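Local coordinates for apaG protein (Shewanella oneidensis, PDB 1TZA) that is of unknown function and belongs to the ApaG family, folding as a beta sandwich of the E-set kind, at residues A[66-71]-A[81-86]. Numbering follows the deposited sequence.
Sequences AGVVGE and YQYTSG
Val68 rests on the flat of the Tyr83 ring, its CB lying 3.8 Å from the ring centroid and only 15° off the normal, a CH-pi contact placed toward the rim. From there its two methyls divide: CG1 reaches along the ring to the phenol end, 3.5 Å from CZ of Tyr83, while CG2 turns into the angle between the two tyrosines and meets CE1 of Tyr81 at 4.1 Å. Val69, the next bump, fills the hollow beside the root of the same ring. Its chi1 of -61° sets CG1 anti to the carbonyl carbon and turns it toward the strand, 3.8 Å from Tyr83 CD1, where it also touches the backbone O of Thr84 and CB of Ser85. Both valines belong to a type I' turn running from Val68 to Glu71, closed by backbone bonds in each direction between these two residues. In the beta sandwich, this turn follows strand 60-66 of one sheet and packs against the face of strand 79-89, the outermost strand, within this chain, of the facing sheet, so the knuckle of a loop wedges against a row of inward side chains. Tyr83 points into the buried layer, where its OH bonds to that of Tyr100 and its ring also touches Trp51. Replacing Tyr83 by an alanine is likely to leave Val68 without the face it lies on, open a gap beside Val69 and cost Tyr100 a hydroxyl partner. At the other end of the turn, Glu71 and Tyr81 approach from opposite directions: Tyr81 OH donates to Glu71 OE1 over 2.7 Å. This oxygen lies in the plane of the Tyr81 ring at its edge, while the hydroxyl approaches from above the carboxylate plane; ring and carboxylate are 87° apart. Beyond Val69, Glu18 of the second subunit accepts a hydrogen bond from Val69 N at OE2 and is hydrogen-bonded to Ser85 OG through OE1.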
# COMPACT_ATOMS: atom_id res chain seq x y z
N ALA A 66 15.54 3.65 9.04
CA ALA A 66 15.48 4.95 9.70
C ALA A 66 14.08 5.54 9.52
O ALA A 66 13.55 5.59 8.41
CB ALA A 66 16.54 5.90 9.12
N GLY A 67 13.49 5.95 10.63
CA GLY A 67 12.17 6.55 10.62
C GLY A 67 11.05 5.68 10.09
O GLY A 67 11.10 4.45 10.17
N VAL A 68 10.03 6.36 9.58
CA VAL A 68 8.86 5.74 9.00
C VAL A 68 8.55 6.54 7.75
O VAL A 68 8.65 7.76 7.74
CB VAL A 68 7.64 5.78 9.95
CG1 VAL A 68 7.87 4.84 11.13
CG2 VAL A 68 7.40 7.20 10.44
N VAL A 69 8.16 5.83 6.70
CA VAL A 69 7.84 6.42 5.41
C VAL A 69 8.67 7.64 5.01
O VAL A 69 8.14 8.67 4.56
CB VAL A 69 6.32 6.75 5.29
CG1 VAL A 69 5.52 5.46 5.44
CG2 VAL A 69 5.91 7.78 6.34
N GLY A 70 9.99 7.53 5.17
CA GLY A 70 10.87 8.60 4.76
C GLY A 70 11.19 9.72 5.74
O GLY A 70 12.01 10.58 5.43
N GLU A 71 10.57 9.72 6.90
CA GLU A 71 10.87 10.77 7.86
C GLU A 71 11.06 10.26 9.28
O GLU A 71 10.59 9.18 9.64
CB GLU A 71 9.79 11.86 7.86
CG GLU A 71 8.38 11.37 8.08
CD GLU A 71 7.48 12.44 8.69
OE1 GLU A 71 6.28 12.50 8.33
OE2 GLU A 71 7.97 13.21 9.54
N TYR A 81 0.90 11.40 16.22
CA TYR A 81 1.41 11.39 14.85
C TYR A 81 0.94 10.13 14.15
O TYR A 81 1.19 9.02 14.63
CB TYR A 81 2.94 11.47 14.84
CG TYR A 81 3.57 11.20 13.48
CD1 TYR A 81 3.77 9.89 13.04
CD2 TYR A 81 3.93 12.24 12.63
CE1 TYR A 81 4.33 9.63 11.80
CE2 TYR A 81 4.49 11.99 11.37
CZ TYR A 81 4.68 10.68 10.97
OH TYR A 81 5.21 10.39 9.73
N GLN A 82 0.28 10.30 13.02
CA GLN A 82 -0.23 9.19 12.25
C GLN A 82 0.45 9.06 10.89
O GLN A 82 0.82 10.05 10.26
CB GLN A 82 -1.73 9.35 12.03
CG GLN A 82 -2.33 8.34 11.06
CD GLN A 82 -3.81 8.58 10.81
OE1 GLN A 82 -4.64 8.38 11.69
NE2 GLN A 82 -4.14 9.00 9.59
N TYR A 83 0.61 7.81 10.45
CA TYR A 83 1.22 7.53 9.16
C TYR A 83 0.71 6.19 8.65
O TYR A 83 0.25 5.34 9.42
CB TYR A 83 2.74 7.53 9.27
CG TYR A 83 3.35 6.22 9.69
CD1 TYR A 83 3.66 5.23 8.74
CD2 TYR A 83 3.68 5.98 11.02
CE1 TYR A 83 4.28 4.05 9.11
CE2 TYR A 83 4.30 4.79 11.40
CZ TYR A 83 4.60 3.83 10.44
OH TYR A 83 5.24 2.68 10.81
N THR A 84 0.80 6.00 7.35
CA THR A 84 0.35 4.77 6.75
C THR A 84 1.41 4.17 5.85
O THR A 84 2.11 4.89 5.13
CB THR A 84 -0.93 5.02 5.94
OG1 THR A 84 -2.02 5.30 6.83
CG2 THR A 84 -1.27 3.80 5.06
N SER A 85 1.55 2.85 5.93
CA SER A 85 2.50 2.13 5.10
C SER A 85 1.82 0.81 4.77
O SER A 85 0.61 0.70 4.87
CB SER A 85 3.81 1.89 5.83
OG SER A 85 4.76 1.30 4.95
N GLY A 86 2.58 -0.20 4.37
CA GLY A 86 1.96 -1.47 4.04
C GLY A 86 2.96 -2.61 3.91
O GLY A 86 4.16 -2.42 4.07